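Local coordinates for ferulic acid decarboxylase 1 (Candida dubliniensis, PDB 4ZAD), which probably catalyses the prenylated-flavin-dependent, reversible decarboxylation of aromatic acids such as ferulic, p-coumaric and cinnamic acid to their vinyl derivatives, at residues Y160-L165 with P224-V229; L218-P223 with M270-Y275; K155-Y160 with A316-S321; D124-K129 with P253-E258. All coordinates share one frame; numbering follows the deposited sequence.

Contact 1 (Y160-L165 with P224-V229). With K (potassium ion), chain D.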
loop_
_atom_site.group_PDB
_atom_site.type_symbol
_atom_site.label_atom_id
_atom_site.label_comp_id
_atom_site.label_asym_id
_atom_site.label_seq_id
_atom_site.Cartn_x
_atom_site.Cartn_y
_atom_site.Cartn_z
ATOM N N TYR A 160 -11.041 11.728 23.619
ATOM C CA TYR A 160 -9.993 10.914 24.239
ATOM C C TYR A 160 -10.117 10.853 25.753
ATOM O O TYR A 160 -9.123 10.753 26.494
ATOM C CB TYR A 160 -8.601 11.417 23.812
ATOM C CG TYR A 160 -7.494 10.359 23.802
ATOM C CD1 TYR A 160 -7.339 9.507 22.738
ATOM C CD2 TYR A 160 -6.582 10.245 24.864
ATOM C CE1 TYR A 160 -6.302 8.545 22.730
ATOM C CE2 TYR A 160 -5.551 9.316 24.854
ATOM C CZ TYR A 160 -5.422 8.472 23.778
ATOM O OH TYR A 160 -4.417 7.552 23.746
ATOM N N GLY A 161 -11.358 10.887 26.210
ATOM C CA GLY A 161 -11.676 10.646 27.584
ATOM C C GLY A 161 -12.534 9.416 27.588
ATOM O O GLY A 161 -12.843 8.860 26.515
ATOM N N MET A 162 -12.982 9.054 28.793
ATOM C CA MET A 162 -13.497 7.713 29.089
ATOM C C MET A 162 -14.883 7.781 29.690
ATOM O O MET A 162 -15.093 8.502 30.645
ATOM C CB MET A 162 -12.541 7.092 30.093
ATOM C CG MET A 162 -12.863 5.735 30.605
ATOM S SD MET A 162 -11.527 5.172 31.719
ATOM C CE MET A 162 -11.984 5.886 33.299
ATOM N N TRP A 163 -15.822 7.016 29.139
ATOM C CA TRP A 163 -17.181 6.988 29.680
ATOM C C TRP A 163 -17.174 5.858 30.642
ATOM O O TRP A 163 -16.704 4.778 30.297
ATOM C CB TRP A 163 -18.251 6.685 28.623
ATOM C CG TRP A 163 -18.404 7.669 27.519
ATOM C CD1 TRP A 163 -17.934 7.552 26.261
ATOM C CD2 TRP A 163 -19.099 8.911 27.575
ATOM N NE1 TRP A 163 -18.270 8.655 25.523
ATOM C CE2 TRP A 163 -18.990 9.506 26.316
ATOM C CE3 TRP A 163 -19.765 9.594 28.582
ATOM C CZ2 TRP A 163 -19.558 10.730 26.025
ATOM C CZ3 TRP A 163 -20.306 10.823 28.295
ATOM C CH2 TRP A 163 -20.205 11.376 27.029
ATOM N N VAL A 164 -17.706 6.131 31.836
ATOM C CA VAL A 164 -17.880 5.153 32.872
ATOM C C VAL A 164 -19.365 4.952 33.009
ATOM O O VAL A 164 -20.072 5.894 33.391
ATOM C CB VAL A 164 -17.313 5.695 34.203
ATOM C CG1 VAL A 164 -17.496 4.668 35.362
ATOM C CG2 VAL A 164 -15.849 6.143 34.025
ATOM N N LEU A 165 -19.845 3.755 32.656
ATOM C CA LEU A 165 -21.244 3.369 32.822
ATOM C C LEU A 165 -21.244 2.055 33.563
ATOM O O LEU A 165 -20.374 1.222 33.336
ATOM C CB LEU A 165 -21.954 3.222 31.461
ATOM C CG LEU A 165 -22.744 4.409 30.835
ATOM C CD1 LEU A 165 -22.220 5.783 31.246
ATOM C CD2 LEU A 165 -22.760 4.360 29.308
ATOM N N PRO A 224 -3.179 6.607 31.421
ATOM C CA PRO A 224 -2.960 6.152 30.057
ATOM C C PRO A 224 -3.221 4.654 29.812
ATOM O O PRO A 224 -3.668 4.309 28.744
ATOM C CB PRO A 224 -1.472 6.483 29.828
ATOM C CG PRO A 224 -1.313 7.736 30.552
ATOM C CD PRO A 224 -2.122 7.546 31.834
ATOM N N ALA A 225 -2.927 3.772 30.740
ATOM C CA ALA A 225 -3.283 2.364 30.528
ATOM C C ALA A 225 -4.808 2.228 30.505
ATOM O O ALA A 225 -5.338 1.417 29.755
ATOM C CB ALA A 225 -2.686 1.460 31.607
ATOM N N ALA A 226 -5.497 3.033 31.317
ATOM C CA ALA A 226 -6.969 3.016 31.373
ATOM C C ALA A 226 -7.594 3.480 30.053
ATOM O O ALA A 226 -8.589 2.907 29.594
ATOM C CB ALA A 226 -7.503 3.893 32.557
ATOM N N ILE A 227 -7.025 4.519 29.442
ATOM C CA ILE A 227 -7.592 5.023 28.201
ATOM C C ILE A 227 -7.227 4.051 27.079
ATOM O O ILE A 227 -7.995 3.853 26.170
ATOM C CB ILE A 227 -7.182 6.531 27.890
ATOM C CG1 ILE A 227 -8.182 7.197 26.911
ATOM C CG2 ILE A 227 -5.735 6.629 27.318
ATOM C CD1 ILE A 227 -9.508 7.556 27.543
ATOM N N LEU A 228 -6.068 3.424 27.132
ATOM C CA LEU A 228 -5.768 2.368 26.136
ATOM C C LEU A 228 -6.874 1.254 26.157
ATOM O O LEU A 228 -7.590 0.992 25.169
ATOM C CB LEU A 228 -4.360 1.789 26.383
ATOM C CG LEU A 228 -3.765 0.903 25.260
ATOM C CD1 LEU A 228 -2.228 1.039 25.120
ATOM C CD2 LEU A 228 -4.163 -0.562 25.482
ATOM N N VAL A 229 -7.033 0.607 27.305
ATOM C CA VAL A 229 -8.084 -0.418 27.438
ATOM C C VAL A 229 -9.493 0.130 27.152
ATOM O O VAL A 229 -10.318 -0.585 26.601
ATOM C CB VAL A 229 -8.014 -1.133 28.797
ATOM C CG1 VAL A 229 -9.123 -2.155 28.943
ATOM C CG2 VAL A 229 -6.647 -1.816 28.910
HETATM K K K D . -13.315 -1.003 26.311
#
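I227 and Y160 meet where helix 224-230 packs against the approach to strand 162-166, part of the antiparallel sheet of the Rift-related, FMN-binding-type domain. I227 CG1 lies over one face of the Y160 ring, offset toward the rim, in a CH-pi contact 4.2 Å from the ring centroid. The CG2 branch reaches the far part of the same ring, with I227 CG2 3.7 Å from Y160 CE2. With CG1 anti to the I227 nitrogen (chi1 -158°) and chi2 at 74°, I227 CD1 lies against the backbone, 3.4 Å from Y160 O. The same methyl also touches the carbonyl carbon of G161 and CB of M162. One residue further along, M162 is extended until its last torsion bends, and its SD comes within 4.3 Å of A226 CB. The two segments therefore meet entirely by van der Waals packing in a buried setting. Beyond this shell, the cofactor-binding W175 packs on both M162 and A226, while helix 240-247 covers A226 and V229. The helix also serves a metal site, completed in part by S230 O, M232 O, W175 O and E240 OE1, in which V229 O lies 3.0 Å from the potassium ion.

Contact 2 (L218-P223 with M270-Y275)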
loop_
_atom_site.group_PDB
_atom_site.type_symbol
_atom_site.label_atom_id
_atom_site.label_comp_id
_atom_site.label_asym_id
_atom_site.label_seq_id
_atom_site.Cartn_x
_atom_site.Cartn_y
_atom_site.Cartn_z
ATOM N N LEU A 218 -17.531 10.979 32.735
ATOM C CA LEU A 218 -16.800 11.160 31.531
ATOM C C LEU A 218 -15.499 11.767 32.000
ATOM O O LEU A 218 -15.506 12.867 32.526
ATOM C CB LEU A 218 -17.527 12.129 30.594
ATOM C CG LEU A 218 -16.655 12.609 29.403
ATOM C CD1 LEU A 218 -16.220 11.384 28.485
ATOM C CD2 LEU A 218 -17.323 13.700 28.595
ATOM N N CYS A 219 -14.392 11.049 31.807
ATOM C CA CYS A 219 -13.125 11.334 32.499
ATOM C C CYS A 219 -12.065 11.711 31.499
ATOM O O CYS A 219 -11.830 10.971 30.553
ATOM C CB CYS A 219 -12.687 10.115 33.309
ATOM S SG CYS A 219 -13.957 9.475 34.501
ATOM N N PHE A 220 -11.426 12.861 31.681
ATOM C CA PHE A 220 -10.360 13.305 30.732
ATOM C C PHE A 220 -8.999 13.244 31.398
ATOM O O PHE A 220 -8.873 13.543 32.594
ATOM C CB PHE A 220 -10.622 14.722 30.229
ATOM C CG PHE A 220 -11.920 14.866 29.520
ATOM C CD1 PHE A 220 -12.051 14.463 28.219
ATOM C CD2 PHE A 220 -13.012 15.383 30.155
ATOM C CE1 PHE A 220 -13.257 14.562 27.575
ATOM C CE2 PHE A 220 -14.219 15.483 29.515
ATOM C CZ PHE A 220 -14.339 15.078 28.230
ATOM N N GLY A 221 -7.992 12.818 30.647
ATOM C CA GLY A 221 -6.649 12.687 31.204
ATOM C C GLY A 221 -6.546 11.583 32.228
ATOM O O GLY A 221 -5.845 11.685 33.211
ATOM N N VAL A 222 -7.251 10.501 31.985
ATOM C CA VAL A 222 -7.216 9.348 32.874
ATOM C C VAL A 222 -5.865 8.660 32.770
ATOM O O VAL A 222 -5.053 9.047 31.962
ATOM C CB VAL A 222 -8.304 8.330 32.486
ATOM C CG1 VAL A 222 -9.717 9.048 32.350
ATOM C CG2 VAL A 222 -7.889 7.617 31.235
ATOM N N PRO A 223 -5.613 7.657 33.614
ATOM C CA PRO A 223 -4.406 6.871 33.498
ATOM C C PRO A 223 -4.269 6.283 32.114
ATOM O O PRO A 223 -5.171 5.570 31.661
ATOM C CB PRO A 223 -4.642 5.771 34.518
ATOM C CG PRO A 223 -5.431 6.444 35.533
ATOM C CD PRO A 223 -6.399 7.230 34.774
ATOM N N MET A 270 -9.974 16.051 34.402
ATOM C CA MET A 270 -11.332 16.551 34.565
ATOM C C MET A 270 -12.289 15.394 34.497
ATOM O O MET A 270 -12.130 14.508 33.611
ATOM C CB MET A 270 -11.751 17.513 33.434
ATOM C CG MET A 270 -11.058 18.852 33.373
ATOM S SD MET A 270 -11.466 19.767 31.892
ATOM C CE MET A 270 -10.451 18.886 30.716
ATOM N N VAL A 271 -13.308 15.451 35.379
ATOM C CA VAL A 271 -14.383 14.475 35.410
ATOM C C VAL A 271 -15.699 15.202 35.257
ATOM O O VAL A 271 -15.927 16.211 35.886
ATOM C CB VAL A 271 -14.394 13.622 36.722
ATOM C CG1 VAL A 271 -15.605 12.680 36.741
ATOM C CG2 VAL A 271 -13.101 12.813 36.852
ATOM N N PHE A 272 -16.545 14.692 34.377
ATOM C CA PHE A 272 -17.854 15.244 34.099
ATOM C C PHE A 272 -18.816 14.181 34.640
ATOM O O PHE A 272 -18.617 13.004 34.381
ATOM C CB PHE A 272 -18.063 15.351 32.588
ATOM C CG PHE A 272 -17.415 16.548 31.918
ATOM C CD1 PHE A 272 -16.349 17.240 32.474
ATOM C CD2 PHE A 272 -17.855 16.951 30.680
ATOM C CE1 PHE A 272 -15.770 18.334 31.825
ATOM C CE2 PHE A 272 -17.257 18.060 30.018
ATOM C CZ PHE A 272 -16.225 18.734 30.603
ATOM N N GLU A 273 -19.842 14.581 35.384
ATOM C CA GLU A 273 -20.807 13.636 35.959
ATOM C C GLU A 273 -22.191 13.976 35.514
ATOM O O GLU A 273 -22.534 15.146 35.516
ATOM C CB GLU A 273 -20.799 13.722 37.491
ATOM C CG GLU A 273 -19.411 13.569 38.122
ATOM C CD GLU A 273 -19.455 13.730 39.618
ATOM O OE1 GLU A 273 -20.567 13.849 40.177
ATOM O OE2 GLU A 273 -18.385 13.713 40.249
ATOM N N GLY A 274 -23.017 12.982 35.186
ATOM C CA GLY A 274 -24.426 13.290 34.889
ATOM C C GLY A 274 -25.378 12.128 34.667
ATOM O O GLY A 274 -25.278 11.129 35.323
ATOM N N TYR A 275 -26.321 12.291 33.748
ATOM C CA TYR A 275 -27.265 11.244 33.376
ATOM C C TYR A 275 -27.291 11.105 31.871
ATOM O O TYR A 275 -27.581 12.082 31.151
ATOM C CB TYR A 275 -28.686 11.580 33.856
ATOM C CG TYR A 275 -28.889 11.446 35.343
ATOM C CD1 TYR A 275 -28.766 10.201 35.988
ATOM C CD2 TYR A 275 -29.190 12.561 36.126
ATOM C CE1 TYR A 275 -28.944 10.088 37.384
ATOM C CE2 TYR A 275 -29.364 12.453 37.503
ATOM C CZ TYR A 275 -29.246 11.227 38.118
ATOM O OH TYR A 275 -29.446 11.148 39.478
#
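L218 and F272, C219 and V271, and F220 and M270 face each other in an antiparallel strand pair within the large sheet of the Rift-related domain, where strand 214-220 separates strands 162-166 and 270-277. The backbone bonds come in two hydrogen-bonded pairs. In the first, L218 N donates to F272 O and F272 N returns to L218 O, both at 2.8 Å. The second is uneven: F220 N to M270 O is 2.6 Å, whereas M270 N to F220 O stretches to 3.3 Å just before the chain turns at G221, with its positive phi (68°). C219 and V271 form the non-hydrogen-bonded pair between them, flanked by CA-H...O contacts.

Apolar packing takes both faces. On one, C219 SG touches V271 CG2, and V264 lies against both residues. On the other, L218 and F272 run side by side, and M270 CB approaches F220 CD2.

The aromatic contact is a T-shaped pair on this second face, the F220 and F272 rings inclined at 74° and their centroids 5.1 Å apart. With F220 CG anti to its carbonyl carbon (chi1 -59°), the F220 edge at CE2 sits over the centre of the F272 ring, 3.8 Å above the plane.

Contact 3 (K155-Y160 with A316-S321). With 4LU (1-deoxy-5-O-phosphono-1-(3,3,4,5-tetramethyl-9,11-dioxo-2,3,8,9,10,11-hexahydro-7H-quinolino[1,8-fg]pteridin-12-ium-7-y l)-D-ribitol), chain E.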
loop_
_atom_site.group_PDB
_atom_site.type_symbol
_atom_site.label_atom_id
_atom_site.label_comp_id
_atom_site.label_asym_id
_atom_site.label_seq_id
_atom_site.Cartn_x
_atom_site.Cartn_y
_atom_site.Cartn_z
ATOM N N LYS A 155 -18.720 21.007 18.111
ATOM C CA LYS A 155 -17.408 20.949 18.691
ATOM C C LYS A 155 -17.297 19.641 19.499
ATOM O O LYS A 155 -18.082 19.386 20.422
ATOM C CB LYS A 155 -17.172 22.168 19.551
ATOM C CG LYS A 155 -17.314 23.539 18.827
ATOM C CD LYS A 155 -17.385 24.680 19.890
ATOM C CE LYS A 155 -17.350 26.093 19.330
ATOM N NZ LYS A 155 -16.683 26.963 20.342
ATOM N N PHE A 156 -16.342 18.801 19.128
ATOM C CA PHE A 156 -16.208 17.482 19.754
ATOM C C PHE A 156 -15.290 17.489 20.968
ATOM O O PHE A 156 -14.058 17.375 20.863
ATOM C CB PHE A 156 -15.812 16.437 18.732
ATOM C CG PHE A 156 -16.992 15.855 17.993
ATOM C CD1 PHE A 156 -17.456 16.439 16.833
ATOM C CD2 PHE A 156 -17.637 14.711 18.463
ATOM C CE1 PHE A 156 -18.537 15.890 16.157
ATOM C CE2 PHE A 156 -18.718 14.171 17.799
ATOM C CZ PHE A 156 -19.171 14.740 16.671
ATOM N N ILE A 157 -15.919 17.625 22.130
ATOM C CA ILE A 157 -15.211 17.810 23.385
ATOM C C ILE A 157 -14.638 16.482 23.840
ATOM O O ILE A 157 -13.633 16.442 24.537
ATOM C CB ILE A 157 -16.154 18.412 24.461
ATOM C CG1 ILE A 157 -15.372 18.914 25.670
ATOM C CG2 ILE A 157 -17.260 17.415 24.890
ATOM C CD1 ILE A 157 -16.254 19.591 26.683
ATOM N N GLN A 158 -15.268 15.398 23.411
ATOM C CA GLN A 158 -14.919 14.054 23.863
ATOM C C GLN A 158 -14.393 13.264 22.703
ATOM O O GLN A 158 -15.136 12.735 21.874
ATOM C CB GLN A 158 -16.110 13.386 24.542
ATOM C CG GLN A 158 -16.186 11.881 24.518
ATOM C CD GLN A 158 -14.969 11.166 25.046
ATOM O OE1 GLN A 158 -13.947 11.762 25.340
ATOM N NE2 GLN A 158 -15.076 9.852 25.135
ATOM N N THR A 159 -13.072 13.225 22.640
ATOM C CA THR A 159 -12.388 12.426 21.670
ATOM C C THR A 159 -11.355 11.533 22.341
ATOM O O THR A 159 -10.841 10.653 21.693
ATOM C CB THR A 159 -11.741 13.299 20.561
ATOM O OG1 THR A 159 -10.633 14.054 21.093
ATOM C CG2 THR A 159 -12.762 14.246 19.982
ATOM N N TYR A 160 -11.041 11.728 23.619
ATOM C CA TYR A 160 -9.993 10.914 24.239
ATOM C C TYR A 160 -10.117 10.853 25.753
ATOM O O TYR A 160 -9.123 10.753 26.494
ATOM C CB TYR A 160 -8.601 11.417 23.812
ATOM C CG TYR A 160 -7.494 10.359 23.802
ATOM C CD1 TYR A 160 -7.339 9.507 22.738
ATOM C CD2 TYR A 160 -6.582 10.245 24.864
ATOM C CE1 TYR A 160 -6.302 8.545 22.730
ATOM C CE2 TYR A 160 -5.551 9.316 24.854
ATOM C CZ TYR A 160 -5.422 8.472 23.778
ATOM O OH TYR A 160 -4.417 7.552 23.746
ATOM N N ALA A 316 -5.839 22.185 33.921
ATOM C CA ALA A 316 -6.251 20.886 33.407
ATOM C C ALA A 316 -5.794 20.734 31.967
ATOM O O ALA A 316 -5.768 21.705 31.197
ATOM C CB ALA A 316 -7.784 20.682 33.539
ATOM N N ILE A 317 -5.401 19.515 31.614
ATOM C CA ILE A 317 -4.994 19.226 30.239
ATOM C C ILE A 317 -5.977 18.236 29.617
ATOM O O ILE A 317 -6.268 17.182 30.172
ATOM C CB ILE A 317 -3.545 18.680 30.146
ATOM C CG1 ILE A 317 -2.560 19.673 30.778
ATOM C CG2 ILE A 317 -3.162 18.438 28.704
ATOM C CD1 ILE A 317 -1.254 19.002 31.256
ATOM N N MET A 318 -6.502 18.580 28.458
ATOM C CA MET A 318 -7.320 17.628 27.805
ATOM C C MET A 318 -6.653 16.929 26.637
ATOM O O MET A 318 -6.264 17.575 25.667
ATOM C CB MET A 318 -8.629 18.215 27.344
ATOM C CG MET A 318 -9.468 17.058 26.892
ATOM S SD MET A 318 -11.172 17.323 26.993
ATOM C CE MET A 318 -11.334 18.363 25.523
ATOM N N PRO A 319 -6.581 15.590 26.695
ATOM C CA PRO A 319 -6.158 14.911 25.503
ATOM C C PRO A 319 -7.274 14.871 24.478
ATOM O O PRO A 319 -8.464 14.976 24.812
ATOM C CB PRO A 319 -5.803 13.539 25.986
ATOM C CG PRO A 319 -6.645 13.331 27.182
ATOM C CD PRO A 319 -6.902 14.652 27.780
ATOM N N ILE A 320 -6.852 14.722 23.225
ATOM C CA ILE A 320 -7.687 14.952 22.056
ATOM C C ILE A 320 -7.199 13.953 20.995
ATOM O O ILE A 320 -6.010 13.671 20.938
ATOM C CB ILE A 320 -7.521 16.488 21.664
ATOM C CG1 ILE A 320 -8.487 17.360 22.504
ATOM C CG2 ILE A 320 -7.606 16.797 20.171
ATOM C CD1 ILE A 320 -10.030 17.083 22.302
ATOM N N SER A 321 -8.131 13.378 20.226
ATOM C CA SER A 321 -7.830 12.680 18.957
ATOM C C SER A 321 -8.629 13.233 17.766
ATOM O O SER A 321 -9.839 13.438 17.832
ATOM C CB SER A 321 -8.074 11.181 19.049
ATOM O OG SER A 321 -7.915 10.563 17.787
HETATM C C9 4LU E . -11.736 4.761 19.716
HETATM C C8 4LU E . -10.777 5.742 20.000
HETATM C C7 4LU E . -11.037 7.094 19.736
HETATM C C10 4LU E . -15.403 4.555 19.360
HETATM C C6 4LU E . -12.325 7.443 19.071
HETATM N N3 4LU E . -18.007 5.317 19.058
HETATM C C2 4LU E . -17.725 4.085 19.498
HETATM C C13 4LU E . -13.018 9.463 20.109
HETATM C C5 4LU E . -12.675 8.837 18.778
HETATM C C1 4LU E . -14.803 7.870 17.860
HETATM O O2 4LU E . -18.679 3.344 19.770
HETATM N N1 4LU E . -16.433 3.703 19.645
HETATM C C4 4LU E . -17.033 6.194 18.743
HETATM O O4 4LU E . -17.445 7.309 18.344
HETATM C C4A 4LU E . -15.708 5.844 18.873
HETATM N N5 4LU E . -14.518 6.646 18.205
HETATM C C3 4LU E . -13.962 8.948 18.112
HETATM C C12 4LU E . -11.561 9.649 18.125
HETATM C C5A 4LU E . -13.281 6.350 18.751
HETATM C C7M 4LU E . -10.048 8.187 20.048
HETATM C C8M 4LU E . -9.498 5.275 20.644
HETATM C C9A 4LU E . -13.030 5.054 19.256
HETATM N N10 4LU E . -14.114 4.150 19.536
HETATM C "C1'" 4LU E . -13.925 2.695 19.448
HETATM C "C2'" 4LU E . -14.129 2.110 20.845
HETATM O "O2'" 4LU E . -13.370 2.896 21.787
HETATM C "C3'" 4LU E . -13.739 0.628 20.922
HETATM O "O3'" 4LU E . -14.596 -0.149 20.059
HETATM C "C4'" 4LU E . -13.822 0.073 22.360
HETATM O "O4'" 4LU E . -13.781 -1.357 22.319
HETATM C "C5'" 4LU E . -15.135 0.475 23.052
HETATM O "O5'" 4LU E . -15.280 -0.061 24.352
HETATM P P 4LU E . -16.226 -1.290 24.692
HETATM O O2P 4LU E . -16.124 -1.225 26.216
HETATM O O3P 4LU E . -15.537 -2.475 23.981
HETATM O O1P 4LU E . -17.582 -0.961 24.105
#
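A threonine hydroxyl, not a backbone carbonyl, receives the amide that ties these two segments together: S321 N donates to T159 OG1 at 2.7 Å with an N-H...O angle of 161°. OG1 is placed for this by a chi1 of 69°, which sets it between the backbone nitrogen and carbonyl carbon of T159, within reach of the S321 amide. I320 also packs on it, with I320 CD1 3.3 Å from T159 OG1 where the isoleucine side chain folds back. The arrangement joins the loop leading into strand 162-166 of the Rift-related domain to strand 317-319 and the residues that follow it; this strand lies at one border of a four-stranded mixed sheet built with strands 22-25, 49-52 and 69-71. P319 crosses the Y160 side chain at about a right angle, and its CB comes 3.6 Å from Y160 CD2. At the other end of the contact, M318 bends at its thioether, and M318 CE lies 3.2 Å from I157 O, with I157 CG1 further off at 4.1 Å. T159 and S321 also belong to the pocket of the prenylated flavin. The C7M methyl of the cofactor sits at the edge of the Y160 ring, near its plane, and 3.7 Å from S321 CB. The serine's OG extends anti to its nitrogen (chi1 174°) and is hydrogen-bonded to E329 OE1.

Contact 4 (D124-K129 with P253-E258)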
loop_
_atom_site.group_PDB
_atom_site.type_symbol
_atom_site.label_atom_id
_atom_site.label_comp_id
_atom_site.label_asym_id
_atom_site.label_seq_id
_atom_site.Cartn_x
_atom_site.Cartn_y
_atom_site.Cartn_z
ATOM N N ASP A 124 -8.928 13.239 48.755
ATOM C CA ASP A 124 -7.693 14.037 48.761
ATOM C C ASP A 124 -6.471 13.335 48.138
ATOM O O ASP A 124 -5.400 13.951 47.980
ATOM C CB ASP A 124 -7.359 14.634 50.151
ATOM C CG ASP A 124 -7.083 13.584 51.229
ATOM O OD1 ASP A 124 -6.251 12.668 51.006
ATOM O OD2 ASP A 124 -7.707 13.701 52.311
ATOM N N GLN A 125 -6.617 12.082 47.734
ATOM C CA GLN A 125 -5.576 11.501 46.898
ATOM C C GLN A 125 -5.788 11.745 45.383
ATOM O O GLN A 125 -4.975 11.313 44.574
ATOM C CB GLN A 125 -5.379 10.023 47.234
ATOM C CG GLN A 125 -4.788 9.785 48.642
ATOM C CD GLN A 125 -4.326 8.342 48.826
ATOM O OE1 GLN A 125 -3.687 7.752 47.922
ATOM N NE2 GLN A 125 -4.673 7.746 49.986
ATOM N N SER A 126 -6.857 12.451 45.011
ATOM C CA SER A 126 -7.165 12.751 43.617
ATOM C C SER A 126 -7.024 14.240 43.342
ATOM O O SER A 126 -7.730 15.056 43.926
ATOM C CB SER A 126 -8.609 12.330 43.283
ATOM O OG SER A 126 -9.042 12.837 42.019
ATOM N N PRO A 127 -6.126 14.602 42.423
ATOM C CA PRO A 127 -6.008 15.988 42.001
ATOM C C PRO A 127 -7.274 16.649 41.455
ATOM O O PRO A 127 -7.455 17.830 41.658
ATOM C CB PRO A 127 -4.941 15.923 40.905
ATOM C CG PRO A 127 -4.088 14.756 41.267
ATOM C CD PRO A 127 -4.984 13.784 41.981
ATOM N N HIS A 128 -8.126 15.921 40.740
ATOM C CA HIS A 128 -9.285 16.543 40.098
ATOM C C HIS A 128 -10.369 16.897 41.110
ATOM O O HIS A 128 -11.310 17.656 40.788
ATOM C CB HIS A 128 -9.836 15.714 38.924
ATOM C CG HIS A 128 -10.487 14.437 39.322
ATOM N ND1 HIS A 128 -11.751 14.385 39.857
ATOM C CD2 HIS A 128 -10.059 13.154 39.235
ATOM C CE1 HIS A 128 -12.067 13.123 40.102
ATOM N NE2 HIS A 128 -11.055 12.357 39.737
ATOM N N LYS A 129 -10.234 16.385 42.339
ATOM C CA LYS A 129 -11.162 16.774 43.398
ATOM C C LYS A 129 -10.849 18.147 44.002
ATOM O O LYS A 129 -11.562 18.569 44.894
ATOM C CB LYS A 129 -11.210 15.732 44.506
ATOM C CG LYS A 129 -11.903 14.420 44.161
ATOM C CD LYS A 129 -13.272 14.595 43.523
ATOM C CE LYS A 129 -14.094 13.331 43.600
ATOM N NZ LYS A 129 -15.527 13.478 43.230
ATOM N N PRO A 253 -5.998 3.276 41.474
ATOM C CA PRO A 253 -6.634 4.038 42.520
ATOM C C PRO A 253 -7.840 4.865 42.004
ATOM O O PRO A 253 -7.706 5.617 41.059
ATOM C CB PRO A 253 -5.503 4.931 43.014
ATOM C CG PRO A 253 -4.555 5.044 41.897
ATOM C CD PRO A 253 -4.720 3.845 41.039
ATOM N N VAL A 254 -8.998 4.695 42.631
ATOM C CA VAL A 254 -10.235 5.334 42.209
ATOM C C VAL A 254 -10.923 6.053 43.368
ATOM O O VAL A 254 -10.760 5.708 44.552
ATOM C CB VAL A 254 -11.294 4.311 41.576
ATOM C CG1 VAL A 254 -10.728 3.529 40.359
ATOM C CG2 VAL A 254 -11.879 3.330 42.600
ATOM N N VAL A 255 -11.733 7.034 43.003
ATOM C CA VAL A 255 -12.531 7.787 43.945
ATOM C C VAL A 255 -13.986 7.839 43.481
ATOM O O VAL A 255 -14.285 7.740 42.285
ATOM C CB VAL A 255 -11.961 9.211 44.090
ATOM C CG1 VAL A 255 -10.526 9.150 44.677
ATOM C CG2 VAL A 255 -11.998 9.936 42.729
ATOM N N LYS A 256 -14.888 7.985 44.439
ATOM C CA LYS A 256 -16.308 8.117 44.150
ATOM C C LYS A 256 -16.661 9.490 43.573
ATOM O O LYS A 256 -16.139 10.515 43.991
ATOM C CB LYS A 256 -17.102 7.869 45.425
ATOM C CG LYS A 256 -18.596 7.640 45.228
ATOM C CD LYS A 256 -19.354 7.744 46.578
ATOM C CE LYS A 256 -20.699 8.565 46.492
ATOM N NZ LYS A 256 -20.550 9.995 46.183
ATOM N N CYS A 257 -17.564 9.522 42.607
ATOM C CA CYS A 257 -18.061 10.819 42.117
ATOM C C CYS A 257 -18.680 11.688 43.235
ATOM O O CYS A 257 -19.042 11.179 44.296
ATOM C CB CYS A 257 -19.075 10.610 40.994
ATOM S SG CYS A 257 -18.336 10.024 39.477
ATOM N N GLU A 258 -18.825 12.992 42.985
ATOM C CA GLU A 258 -19.634 13.843 43.867
ATOM C C GLU A 258 -21.132 13.615 43.831
ATOM O O GLU A 258 -21.765 13.693 44.878
ATOM C CB GLU A 258 -19.397 15.308 43.605
ATOM C CG GLU A 258 -18.007 15.780 43.954
ATOM C CD GLU A 258 -17.536 15.469 45.389
ATOM O OE1 GLU A 258 -18.259 15.753 46.396
ATOM O OE2 GLU A 258 -16.399 14.971 45.486
#
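K129 bridges to E258 and to the backbone at the end of strand 253-256 with a single ammonium group. K129 NZ forms a salt bridge to E258 OE2 at 2.8 Å, approaching the carboxylate from its anti side and 22° out of its plane. A second bond runs from K129 NZ to K256 O at 3.1 Å, meeting a lone pair in the carbonyl plane. Both partners bend to close the bridge: K129 turns at chi2 (-49°) and E258 does likewise (-54°), the two side chains coming from opposite directions. The E258 amide is held by E273 OE2 of strand 270-277, fixing the backbone from which the acid extends.

Next to this polar end, V255 packs from the three-stranded sheet of strands 119-120, 253-256 and 263-265 against the short 3-10 turns of 124-129. Its CG1 lies 4.0 Å from S126 CB. CG2 of V255 is shared by K129 CE and the imidazole, at 4.0 Å from H128 NE2. The imidazole is itself fixed by S311 OG at ND1 and P265 O at NE2, and S126 OG bonds to A266 O. With K129 buried, the neighbouring carboxylates of E258 and E273 probably offset its charge and favour the protonated lysine.

Contacts 1 and 2 share the large sheet: M162 N lies 2.8 Å from C219 O, a probable hydrogen bond between neighbouring strands, and V222 packs on I227. Contact 3 shares Y160 with contact 1, whose isoleucine and the proline of contact 3 both pack on this ring beside the flavin, and it meets contact 2 where F220 touches M318 and I157. Contact 4 packs on the face of contact 2 that carries C219, V271 and E273, with E273 OE2 2.9 Å from E258 N and V271 against H128. Contact 3 lies in the cofactor pocket and contact 1 reaches both flavin and potassium; contact 4 is remote, its centre about 20 Å from that of contact 3.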